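Local atomic coordinates of phosphoserine aminotransferase (Bacillus alcalophilus, PDB entry 1W23), a protein that catalyses the reversible, pyridoxal-phosphate-dependent transamination between phosphoserine and 2-oxoglutarate in serine biosynthesis, and the matching reaction of phosphohydroxythreonine. Residues Leu145-Asn150 with Ala167-Asp172; Ile93-Leu98 with His117-Thr122; Pro131-Phe136 with Thr156-Phe161; Leu61-Asp66 with Leu182-Phe187. All blocks are in the same frame, centred on the assembly; numbering follows the deposited sequence. Where two conformers were deposited one is given.

Contact 1: Leu145-Asn150 with Ala167-Asp172; sequences LHITSN and APLIAD. With PLP (pyridoxal-5'-phosphate), chain J.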
# COMPACT_ATOMS: atom_id res chain seq x y z
N LEU A 145 -23.57 -13.16 1.06
CA LEU A 145 -24.36 -12.09 0.46
C LEU A 145 -23.55 -10.81 0.61
O LEU A 145 -23.20 -10.47 1.76
CB LEU A 145 -25.71 -11.92 1.16
CG LEU A 145 -26.61 -10.84 0.55
CD1 LEU A 145 -27.04 -11.22 -0.85
CD2 LEU A 145 -27.78 -10.57 1.47
N HIS A 146 -23.22 -10.17 -0.50
CA HIS A 146 -22.36 -8.97 -0.51
C HIS A 146 -23.18 -7.74 -0.78
O HIS A 146 -23.96 -7.71 -1.74
CB HIS A 146 -21.27 -9.16 -1.58
CG HIS A 146 -20.30 -8.01 -1.65
ND1 HIS A 146 -20.60 -6.77 -2.26
CD2 HIS A 146 -19.01 -7.93 -1.24
CE1 HIS A 146 -19.49 -6.01 -2.18
NE2 HIS A 146 -18.53 -6.69 -1.54
N ILE A 147 -22.96 -6.70 0.05
CA ILE A 147 -23.59 -5.40 -0.11
C ILE A 147 -22.51 -4.33 -0.14
O ILE A 147 -21.37 -4.53 0.30
CB ILE A 147 -24.59 -5.11 1.02
CG1 ILE A 147 -23.94 -4.93 2.38
CG2 ILE A 147 -25.69 -6.19 1.05
CD1 ILE A 147 -24.88 -4.48 3.48
N THR A 148 -22.92 -3.13 -0.60
CA THR A 148 -22.09 -1.93 -0.60
C THR A 148 -22.83 -0.92 0.27
O THR A 148 -23.93 -0.45 -0.11
CB THR A 148 -21.89 -1.38 -2.01
OG1 THR A 148 -21.52 -2.45 -2.89
CG2 THR A 148 -20.88 -0.26 -2.01
N SER A 149 -22.34 -0.64 1.48
CA SER A 149 -23.15 0.15 2.43
C SER A 149 -23.42 1.57 1.99
O SER A 149 -24.52 2.09 2.19
CB SER A 149 -22.44 0.15 3.81
OG SER A 149 -21.12 0.61 3.68
N ASN A 150 -22.43 2.19 1.35
CA ASN A 150 -22.52 3.56 0.86
C ASN A 150 -22.02 3.53 -0.59
O ASN A 150 -20.88 3.13 -0.87
CB ASN A 150 -21.73 4.52 1.77
CG ASN A 150 -21.99 5.98 1.37
OD1 ASN A 150 -23.04 6.53 1.79
ND2 ASN A 150 -21.09 6.54 0.58
N ALA A 167 -25.98 -17.57 5.25
CA ALA A 167 -24.65 -17.32 4.69
C ALA A 167 -24.12 -16.05 5.35
O ALA A 167 -24.93 -15.25 5.84
CB ALA A 167 -24.79 -17.13 3.18
N PRO A 168 -22.83 -15.80 5.38
CA PRO A 168 -22.35 -14.56 5.93
C PRO A 168 -22.68 -13.35 5.09
O PRO A 168 -22.60 -13.38 3.87
CB PRO A 168 -20.82 -14.81 5.94
CG PRO A 168 -20.56 -15.83 4.89
CD PRO A 168 -21.76 -16.76 4.98
N LEU A 169 -23.01 -12.26 5.78
CA LEU A 169 -23.19 -10.96 5.17
C LEU A 169 -21.82 -10.26 5.09
O LEU A 169 -21.11 -10.18 6.11
CB LEU A 169 -24.19 -10.14 5.97
CG LEU A 169 -24.51 -8.73 5.44
CD1 LEU A 169 -25.20 -8.79 4.09
CD2 LEU A 169 -25.39 -7.96 6.46
N ILE A 170 -21.48 -9.77 3.91
CA ILE A 170 -20.18 -9.12 3.65
C ILE A 170 -20.46 -7.74 3.12
O ILE A 170 -21.37 -7.59 2.26
CB ILE A 170 -19.37 -9.91 2.60
CG1 ILE A 170 -19.48 -11.38 2.96
CG2 ILE A 170 -17.99 -9.29 2.42
CD1 ILE A 170 -18.31 -12.09 3.47
N ALA A 171 -19.72 -6.74 3.62
CA ALA A 171 -19.99 -5.38 3.15
C ALA A 171 -18.72 -4.61 2.81
O ALA A 171 -17.76 -4.55 3.60
CB ALA A 171 -20.73 -4.60 4.26
N ASP A 172 -18.78 -3.96 1.66
CA ASP A 172 -17.83 -2.94 1.24
C ASP A 172 -18.32 -1.63 1.86
O ASP A 172 -19.28 -1.00 1.40
CB ASP A 172 -17.81 -2.81 -0.29
CG ASP A 172 -16.94 -1.69 -0.81
OD1 ASP A 172 -16.30 -0.95 0.01
OD2 ASP A 172 -16.90 -1.55 -2.05
N1 PLP J . -15.63 0.63 -2.96
C2 PLP J . -16.15 1.87 -2.67
C2A PLP J . -17.50 1.90 -2.05
C3 PLP J . -15.41 3.01 -2.94
O3 PLP J . -15.90 4.20 -2.63
C4 PLP J . -14.11 2.90 -3.55
C4A PLP J . -13.31 4.13 -3.76
C5 PLP J . -13.62 1.61 -3.82
C6 PLP J . -14.40 0.51 -3.54
C5A PLP J . -12.29 1.38 -4.48
O4P PLP J . -11.23 1.52 -3.46
P PLP J . -9.67 1.40 -3.92
O1P PLP J . -9.42 2.52 -4.89
O2P PLP J . -9.50 0.03 -4.56
O3P PLP J . -8.95 1.51 -2.58
O HOH W 1 -18.85 -2.82 -3.50
O HOH W 2 -19.15 1.99 1.10

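Contact 2: Ile93-Leu98 with His117-Thr122; sequences IGNYVL and HIAAST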
# COMPACT_ATOMS: atom_id res chain seq x y z
N ILE A 93 -22.46 -19.99 -4.38
CA ILE A 93 -22.79 -18.80 -5.19
C ILE A 93 -22.36 -17.55 -4.46
O ILE A 93 -22.65 -17.37 -3.29
CB ILE A 93 -24.31 -18.77 -5.44
CG1 ILE A 93 -24.77 -20.00 -6.26
CG2 ILE A 93 -24.74 -17.48 -6.09
CD1 ILE A 93 -26.31 -20.13 -6.38
N GLY A 94 -21.70 -16.64 -5.20
CA GLY A 94 -21.44 -15.30 -4.65
C GLY A 94 -22.63 -14.41 -4.99
O GLY A 94 -22.87 -14.08 -6.15
N ASN A 95 -23.44 -14.10 -3.98
CA ASN A 95 -24.71 -13.40 -4.18
C ASN A 95 -24.54 -11.92 -3.84
O ASN A 95 -24.03 -11.62 -2.75
CB ASN A 95 -25.79 -14.05 -3.29
CG ASN A 95 -27.20 -13.75 -3.73
OD1 ASN A 95 -27.41 -13.06 -4.74
ND2 ASN A 95 -28.20 -14.31 -3.01
N TYR A 96 -24.89 -11.03 -4.74
CA TYR A 96 -24.60 -9.58 -4.65
C TYR A 96 -25.88 -8.79 -4.70
O TYR A 96 -26.77 -9.05 -5.50
CB TYR A 96 -23.70 -9.14 -5.89
CG TYR A 96 -22.26 -9.60 -5.61
CD1 TYR A 96 -21.92 -10.94 -5.80
CD2 TYR A 96 -21.27 -8.75 -5.14
CE1 TYR A 96 -20.64 -11.39 -5.55
CE2 TYR A 96 -19.97 -9.20 -4.84
CZ TYR A 96 -19.66 -10.51 -5.06
OH TYR A 96 -18.42 -11.02 -4.75
N VAL A 97 -25.93 -7.72 -3.89
CA VAL A 97 -26.96 -6.71 -3.98
C VAL A 97 -26.34 -5.52 -4.71
O VAL A 97 -25.34 -4.94 -4.25
CB VAL A 97 -27.51 -6.28 -2.62
CG1 VAL A 97 -28.62 -5.22 -2.76
CG2 VAL A 97 -28.03 -7.45 -1.81
N LEU A 98 -26.90 -5.15 -5.86
CA LEU A 98 -26.36 -4.07 -6.66
C LEU A 98 -27.03 -2.73 -6.32
O LEU A 98 -28.23 -2.56 -6.57
CB LEU A 98 -26.53 -4.33 -8.14
CG LEU A 98 -25.81 -5.61 -8.68
CD1 LEU A 98 -26.02 -5.74 -10.19
CD2 LEU A 98 -24.32 -5.59 -8.33
N HIS A 117 -24.81 -14.42 -8.46
CA HIS A 117 -26.23 -14.15 -8.51
C HIS A 117 -26.44 -12.69 -8.05
O HIS A 117 -25.63 -12.18 -7.28
CB HIS A 117 -26.96 -15.12 -7.60
CG HIS A 117 -28.44 -15.06 -7.59
ND1 HIS A 117 -29.20 -14.31 -6.71
CD2 HIS A 117 -29.31 -15.73 -8.42
CE1 HIS A 117 -30.48 -14.49 -6.98
NE2 HIS A 117 -30.58 -15.34 -7.98
N ILE A 118 -27.55 -12.13 -8.51
CA ILE A 118 -27.97 -10.78 -8.13
C ILE A 118 -29.20 -10.94 -7.26
O ILE A 118 -30.32 -11.25 -7.71
CB ILE A 118 -28.24 -9.90 -9.36
CG1 ILE A 118 -26.91 -9.70 -10.13
CG2 ILE A 118 -28.78 -8.53 -8.94
CD1 ILE A 118 -27.10 -9.06 -11.48
N ALA A 119 -29.02 -10.72 -5.96
CA ALA A 119 -30.09 -10.89 -5.00
C ALA A 119 -31.16 -9.79 -5.17
O ALA A 119 -32.35 -10.03 -4.93
CB ALA A 119 -29.56 -10.83 -3.58
N ALA A 120 -30.72 -8.59 -5.51
CA ALA A 120 -31.61 -7.43 -5.67
C ALA A 120 -30.75 -6.35 -6.34
O ALA A 120 -29.51 -6.37 -6.27
CB ALA A 120 -32.19 -6.98 -4.38
N SER A 121 -31.43 -5.39 -7.00
CA SER A 121 -30.75 -4.39 -7.77
C SER A 121 -31.65 -3.20 -8.03
O SER A 121 -32.84 -3.38 -8.29
CB SER A 121 -30.35 -4.96 -9.13
OG SER A 121 -29.71 -3.97 -9.91
N THR A 122 -31.07 -2.02 -7.99
CA THR A 122 -31.76 -0.81 -8.46
C THR A 122 -31.12 -0.19 -9.70
O THR A 122 -31.33 0.97 -10.03
CB THR A 122 -31.94 0.22 -7.30
OG1 THR A 122 -30.66 0.48 -6.73
CG2 THR A 122 -32.88 -0.31 -6.22

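Contact 3: Pro131-Phe136 with Thr156-Phe161; sequences PDFSEF and TQYQNF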
# COMPACT_ATOMS: atom_id res chain seq x y z
N PRO A 131 -32.70 -1.20 -2.42
CA PRO A 131 -33.90 -2.07 -2.50
C PRO A 131 -34.35 -2.48 -1.13
O PRO A 131 -33.60 -2.63 -0.16
CB PRO A 131 -33.41 -3.27 -3.31
CG PRO A 131 -31.95 -3.26 -3.16
CD PRO A 131 -31.51 -1.84 -3.00
N ASP A 132 -35.67 -2.70 -1.00
CA ASP A 132 -36.29 -3.25 0.16
C ASP A 132 -35.73 -4.66 0.38
O ASP A 132 -35.62 -5.44 -0.54
CB ASP A 132 -37.79 -3.34 -0.13
CG ASP A 132 -38.58 -2.07 -0.23
OD1 ASP A 132 -39.76 -2.15 -0.68
OD2 ASP A 132 -38.07 -1.01 0.19
N PHE A 133 -35.43 -4.99 1.64
CA PHE A 133 -34.83 -6.27 1.94
C PHE A 133 -35.76 -7.42 1.58
O PHE A 133 -35.26 -8.54 1.34
CB PHE A 133 -34.48 -6.34 3.41
CG PHE A 133 -33.46 -5.28 3.84
CD1 PHE A 133 -33.28 -5.01 5.20
CD2 PHE A 133 -32.68 -4.55 2.97
CE1 PHE A 133 -32.39 -4.05 5.69
CE2 PHE A 133 -31.80 -3.57 3.43
CZ PHE A 133 -31.64 -3.32 4.77
N SER A 134 -37.07 -7.19 1.56
CA SER A 134 -38.04 -8.19 1.12
C SER A 134 -37.79 -8.61 -0.34
O SER A 134 -38.31 -9.67 -0.74
CB SER A 134 -39.48 -7.67 1.32
OG SER A 134 -39.74 -6.52 0.56
N GLU A 135 -37.13 -7.80 -1.12
CA GLU A 135 -36.89 -8.14 -2.49
C GLU A 135 -35.71 -9.14 -2.67
O GLU A 135 -35.48 -9.61 -3.79
CB GLU A 135 -36.60 -6.90 -3.32
CG GLU A 135 -37.59 -5.77 -3.20
CD GLU A 135 -37.14 -4.47 -3.84
OE1 GLU A 135 -36.53 -4.62 -4.95
OE2 GLU A 135 -37.29 -3.26 -3.42
N PHE A 136 -34.97 -9.40 -1.59
CA PHE A 136 -33.71 -10.12 -1.78
C PHE A 136 -33.99 -11.58 -2.09
O PHE A 136 -34.73 -12.30 -1.40
CB PHE A 136 -32.84 -10.08 -0.54
CG PHE A 136 -32.19 -8.75 -0.22
CD1 PHE A 136 -32.51 -7.55 -0.83
CD2 PHE A 136 -31.22 -8.74 0.79
CE1 PHE A 136 -31.83 -6.38 -0.43
CE2 PHE A 136 -30.56 -7.60 1.12
CZ PHE A 136 -30.86 -6.43 0.52
N THR A 156 -26.15 7.20 -2.38
CA THR A 156 -27.15 6.46 -1.62
C THR A 156 -26.48 5.61 -0.55
O THR A 156 -25.29 5.28 -0.67
CB THR A 156 -28.00 5.55 -2.54
OG1 THR A 156 -27.09 4.60 -3.09
CG2 THR A 156 -28.72 6.31 -3.63
N GLN A 157 -27.24 5.25 0.49
CA GLN A 157 -26.66 4.57 1.64
C GLN A 157 -27.71 3.74 2.34
O GLN A 157 -28.86 4.18 2.52
CB GLN A 157 -26.11 5.65 2.60
CG GLN A 157 -25.40 5.17 3.83
CD GLN A 157 -24.91 6.31 4.69
OE1 GLN A 157 -25.47 7.43 4.67
NE2 GLN A 157 -23.84 6.06 5.49
N TYR A 158 -27.31 2.56 2.79
CA TYR A 158 -28.12 1.73 3.67
C TYR A 158 -28.42 2.46 4.97
O TYR A 158 -27.50 2.97 5.62
CB TYR A 158 -27.42 0.41 3.97
CG TYR A 158 -27.48 -0.64 2.87
CD1 TYR A 158 -26.76 -0.49 1.68
CD2 TYR A 158 -28.23 -1.80 3.02
CE1 TYR A 158 -26.80 -1.47 0.69
CE2 TYR A 158 -28.27 -2.76 2.04
CZ TYR A 158 -27.56 -2.60 0.87
OH TYR A 158 -27.64 -3.59 -0.10
N GLN A 159 -29.69 2.45 5.38
CA GLN A 159 -30.09 3.03 6.67
C GLN A 159 -29.90 2.04 7.79
O GLN A 159 -29.77 2.50 8.94
CB GLN A 159 -31.58 3.43 6.64
CG GLN A 159 -31.83 4.43 5.52
CD GLN A 159 -30.89 5.62 5.64
OE1 GLN A 159 -31.01 6.35 6.66
NE2 GLN A 159 -29.97 5.80 4.70
N ASN A 160 -29.93 0.79 7.50
CA ASN A 160 -29.79 -0.34 8.44
C ASN A 160 -29.46 -1.53 7.57
O ASN A 160 -29.37 -1.38 6.32
CB ASN A 160 -31.03 -0.51 9.31
CG ASN A 160 -32.27 -0.42 8.45
OD1 ASN A 160 -32.38 -1.18 7.50
ND2 ASN A 160 -33.17 0.50 8.78
N PHE A 161 -29.21 -2.67 8.16
CA PHE A 161 -28.65 -3.81 7.45
C PHE A 161 -29.52 -5.01 7.65
O PHE A 161 -30.11 -5.22 8.71
CB PHE A 161 -27.23 -4.08 7.96
CG PHE A 161 -26.31 -2.92 7.62
CD1 PHE A 161 -25.84 -2.09 8.59
CD2 PHE A 161 -25.96 -2.67 6.31
CE1 PHE A 161 -25.03 -1.00 8.24
CE2 PHE A 161 -25.13 -1.59 5.97
CZ PHE A 161 -24.63 -0.77 6.95

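Contact 4: Leu61-Asp66 with Leu182-Phe187; sequences LQIPND and LKVNQF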
# COMPACT_ATOMS: atom_id res chain seq x y z
N LEU A 61 -15.85 0.83 17.25
CA LEU A 61 -16.93 0.10 16.56
C LEU A 61 -17.52 -1.01 17.43
O LEU A 61 -18.46 -1.66 16.99
CB LEU A 61 -16.46 -0.43 15.22
CG LEU A 61 -16.24 0.58 14.13
CD1 LEU A 61 -15.59 -0.11 12.94
CD2 LEU A 61 -17.56 1.22 13.68
N GLN A 62 -17.00 -1.18 18.65
CA GLN A 62 -17.46 -2.29 19.50
C GLN A 62 -17.37 -3.63 18.77
O GLN A 62 -18.32 -4.37 18.65
CB GLN A 62 -18.87 -2.02 20.07
CG GLN A 62 -18.89 -0.80 21.00
CD GLN A 62 -20.26 -0.51 21.58
OE1 GLN A 62 -20.90 0.50 21.31
NE2 GLN A 62 -20.72 -1.42 22.43
N ILE A 63 -16.17 -3.90 18.26
CA ILE A 63 -15.91 -5.15 17.54
C ILE A 63 -15.80 -6.33 18.50
O ILE A 63 -14.98 -6.24 19.43
CB ILE A 63 -14.65 -5.02 16.67
CG1 ILE A 63 -14.77 -3.85 15.70
CG2 ILE A 63 -14.34 -6.34 16.00
CD1 ILE A 63 -13.53 -3.58 14.86
N PRO A 64 -16.61 -7.36 18.35
CA PRO A 64 -16.52 -8.48 19.31
C PRO A 64 -15.19 -9.23 19.23
O PRO A 64 -14.45 -9.21 18.26
CB PRO A 64 -17.66 -9.39 18.88
CG PRO A 64 -18.60 -8.53 18.09
CD PRO A 64 -17.71 -7.57 17.39
N ASN A 65 -14.90 -9.95 20.32
CA ASN A 65 -13.62 -10.64 20.52
C ASN A 65 -13.36 -11.80 19.59
O ASN A 65 -12.21 -12.22 19.45
CB ASN A 65 -13.55 -11.17 21.99
CG ASN A 65 -12.95 -10.11 22.87
OD1 ASN A 65 -12.57 -9.05 22.34
ND2 ASN A 65 -12.91 -10.43 24.16
N ASP A 66 -14.42 -12.28 18.90
CA ASP A 66 -14.26 -13.36 17.92
C ASP A 66 -14.06 -12.83 16.51
O ASP A 66 -14.05 -13.60 15.57
CB ASP A 66 -15.43 -14.35 18.03
CG ASP A 66 -16.79 -13.79 17.77
OD1 ASP A 66 -17.10 -12.62 18.02
OD2 ASP A 66 -17.69 -14.52 17.32
N LEU A 182 -22.18 0.85 14.51
CA LEU A 182 -22.40 -0.34 13.71
C LEU A 182 -22.54 -1.55 14.61
O LEU A 182 -21.70 -1.70 15.48
CB LEU A 182 -21.18 -0.44 12.80
CG LEU A 182 -21.10 -1.53 11.77
CD1 LEU A 182 -22.23 -1.49 10.78
CD2 LEU A 182 -19.77 -1.43 10.98
N LYS A 183 -23.44 -2.45 14.30
CA LYS A 183 -23.57 -3.77 14.92
C LYS A 183 -22.74 -4.76 14.09
O LYS A 183 -23.26 -5.33 13.12
CB LYS A 183 -25.02 -4.23 14.94
CG LYS A 183 -25.35 -5.61 15.50
CD LYS A 183 -26.87 -5.85 15.76
CE LYS A 183 -27.42 -7.24 15.53
NZ LYS A 183 -28.82 -7.27 15.03
N VAL A 184 -21.46 -4.88 14.45
CA VAL A 184 -20.51 -5.68 13.67
C VAL A 184 -20.96 -7.13 13.58
O VAL A 184 -20.71 -7.78 12.56
CB VAL A 184 -19.11 -5.48 14.25
CG1 VAL A 184 -18.12 -6.47 13.71
CG2 VAL A 184 -18.63 -4.05 14.02
N ASN A 185 -21.63 -7.64 14.65
CA ASN A 185 -22.01 -9.05 14.61
C ASN A 185 -23.06 -9.37 13.56
O ASN A 185 -23.36 -10.56 13.38
CB ASN A 185 -22.35 -9.50 16.00
CG ASN A 185 -23.62 -9.01 16.53
OD1 ASN A 185 -24.45 -8.42 15.85
ND2 ASN A 185 -23.70 -9.33 17.82
N GLN A 186 -23.63 -8.40 12.84
CA GLN A 186 -24.47 -8.73 11.69
C GLN A 186 -23.66 -9.26 10.53
O GLN A 186 -24.27 -9.79 9.55
CB GLN A 186 -25.26 -7.47 11.23
CG GLN A 186 -26.31 -6.97 12.18
CD GLN A 186 -27.25 -5.90 11.60
OE1 GLN A 186 -26.95 -4.72 11.49
NE2 GLN A 186 -28.43 -6.32 11.17
N PHE A 187 -22.33 -9.09 10.53
CA PHE A 187 -21.48 -9.33 9.37
C PHE A 187 -20.49 -10.46 9.60
O PHE A 187 -19.93 -10.60 10.70
CB PHE A 187 -20.66 -8.06 9.07
CG PHE A 187 -21.58 -6.89 8.71
CD1 PHE A 187 -22.08 -6.04 9.68
CD2 PHE A 187 -21.97 -6.66 7.40
CE1 PHE A 187 -22.95 -5.00 9.34
CE2 PHE A 187 -22.84 -5.67 7.07
CZ PHE A 187 -23.35 -4.82 8.03
O HOH W 3 -20.47 0.67 16.82
O HOH W 4 -20.64 -3.69 17.13

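Contact 1: Leu145-Asn150 with Ala167-Asp172
Ile147 and Asp172 meet where two parallel strands, 145-148 and 169-172, run into the cofactor site. The backbone ladder alternates between the strands: Ile147 N gives its proton to Ile170 O at 2.9 Å, and Ile147 O receives that of Asp172 N at 3.0 Å. Beyond the strand end Ser149 N still reaches Asp172 O, at 3.1 Å and with a more bent N-H (149°). Asp172 can be followed outward. Its CB approaches the His146 ring obliquely, 4.1 Å from CE1, with carboxylate and ring planes 60° apart. CG stands anti to the backbone N (chi1 175°), which carries the carboxylate forward to the pyridine of PLP. At the tip OD2 lies 2.7 Å from PLP N1 and also accepts from a water that is hydrogen-bonded to Thr148 OG1, itself bonded to Ser103 OG, while OD1 is bonded to Ser174 OG. Such a carboxylate beside the ring nitrogen is the hallmark of this aminotransferase fold and would be expected to stabilise a protonated pyridine. A second water donates to Asp172 O and Asn150 O. On the other side of the sheet Ile147 CG1 rests 3.7 Å from Ala171 CB. Helix 75-87 packs over Ile170 and His146 through Leu83, Tyr158 and Phe161 cover Ile147, and strands 93-98 and 189-193 flank the pair.

Contact 2: Ile93-Leu98 with His117-Thr122
A beta-alpha-beta unit, strand 93-98, helix 101-111 and strand 115-121, brings Asn95 alongside His117 in parallel register. The two side chains point the same way, with amide and ring planes 75° apart. His117 ND1 donates to Asn95 OD1 over 2.9 Å; the oxygen lies in the imidazole plane, but the histidine nitrogen approaches it from 47° out of the amide plane. Both groups are anti to their own backbone N (chi1 -176° for His117), which sets them next to each other on the same side of the sheet. The amide is held at its other end too, because Asn95 ND2 donates to Asp142 OD2 and Gln137 O. Ile93 CG2 touches His117 CB at 3.6 Å. Along the backbone, Tyr96 N binds His117 O at 2.9 Å and Tyr96 O takes the proton of Ala119 N at 2.8 Å. The chain then turns a corner at Ala119, whose helical backbone angles interrupt the ladder, and pairing resumes one residue later with Leu98 N on Ala120 O at 2.9 Å. On the side of Tyr96 and Leu98, the Leu98 and Ile118 side chains cross at about a right angle, with Leu98 CD1 3.7 Å from Ile118 CD1. Helix 101-111 covers this side, Tyr96 lying against Ala106, Leu107 and Ala110 with its hydroxyl bonded to Tyr144. Strand 142-148 flanks 93-98 on one edge, and 115-121 is an outermost strand of the sheet within the chain.

Contact 3: Pro131-Phe136 with Thr156-Phe161
Phe133, in the short 3-10 turn 133-135, faces the loop that follows residues 156-157; the closest pair of CA atoms, those of Phe133 and Phe161, is 8.6 Å apart. The Phe133 ring spans the gap and meets both side chains and backbone of the other loop. Its CG lies anti to the carbonyl carbon (chi1 -62°), which projects the far end of the ring between Tyr158 and Asn160. Phe133 CE2 meets Tyr158 CE2 at 3.9 Å, the two rings approaching each other obliquely. CZ points at Asn160 O, 3.4 Å away and near the ring plane, so the polarised C-H edge rather than the pi face meets the carbonyl oxygen. That oxygen is buried here with no hydrogen-bonding partner, and the ring edge offers it a weakly positive neighbour. The Asn160 amide, its plane 81° from that of the ring, brings OD1 to 3.4 Å from Phe133 CE1. Phe133 CA sits 3.8 Å above one face of the Phe136 ring, displaced toward its rim, while Phe136 CZ reaches toward Tyr158 OH at 4.3 Å. The turn is pinned by Glu135 N on Asp132 O and by Glu135 OE2, which accepts from Asp132 N. Val97 touches both Phe136 and Tyr158, and Ile147 lies against Tyr158. The arrangement is an aromatic cluster in which two surface loops close over one side of the large-domain sheet.

Contact 4: Leu61-Asp66 with Leu182-Phe187
Val184 packs against Pro64 and Ile63 at the heart of this contact between two loops. Its two methyls divide the work: CG1 meets Pro64 CD at 3.9 Å, while CG2 lies 4.2 Å from Ile63 CG1 and 3.8 Å from Leu61 O. With CG1 anti to the backbone N (chi1 168°), one branch faces the proline ring and the other faces the end of helix 44-61. Leu61 completes the apolar shell, its CD2 branch resting 4.1 Å from Leu182 CB as the two side chains pass at a slant. Two waters fill in between the backbones. One accepts from Leu182 N at 2.9 Å and gives a weak bond to Leu61 O; the other accepts from Val184 N at 3.0 Å and lies within donating distance of Gln62 O and Leu182 O. The loops are shaped from further out. Gln62, with positive phi, is the C-prime residue of a Schellman motif, in which Ile63 N returns to Arg58 O and Gln62 N to Glu59 O; beyond this turn Pro64 points toward Val184. On the other side a 3-10 turn, 184-186, is closed by Phe187 N on Val184 O at 2.9 Å. Tyr67 of strand 67-72, which follows residues 61-66, touches Val184 and Asn185, and Ile207 backs Leu61 and Ile63. Side chains thus meet through apolar groups while two waters link backbone atoms of both loops, so the match rests on shape and solvent rather than on direct polar bonds.

In the fold
All four contacts belong to the large domain of the class-V aminotransferase fold. Contacts 1 and 2, with centres 10 Å apart, pair neighbouring strands of one mixed sheet, and strands 142-148 and 93-98 join them directly. Contact 3, 11 Å from contact 1 and 12 Å from contact 2, lies over the side of that sheet carrying Val97 and Ile147. Contact 4 links the loop after helix 44-61 to the loop before strand 189-193; it meets contact 1 through Phe187 and contact 3 through Phe161. Along the chain it encloses the other three, contact 2 closing first and contacts 1 and 3 alternating. Of the four, contact 1 carries the cofactor-pocket residues Asn150 and Asp172; the others build sheet and loops around it.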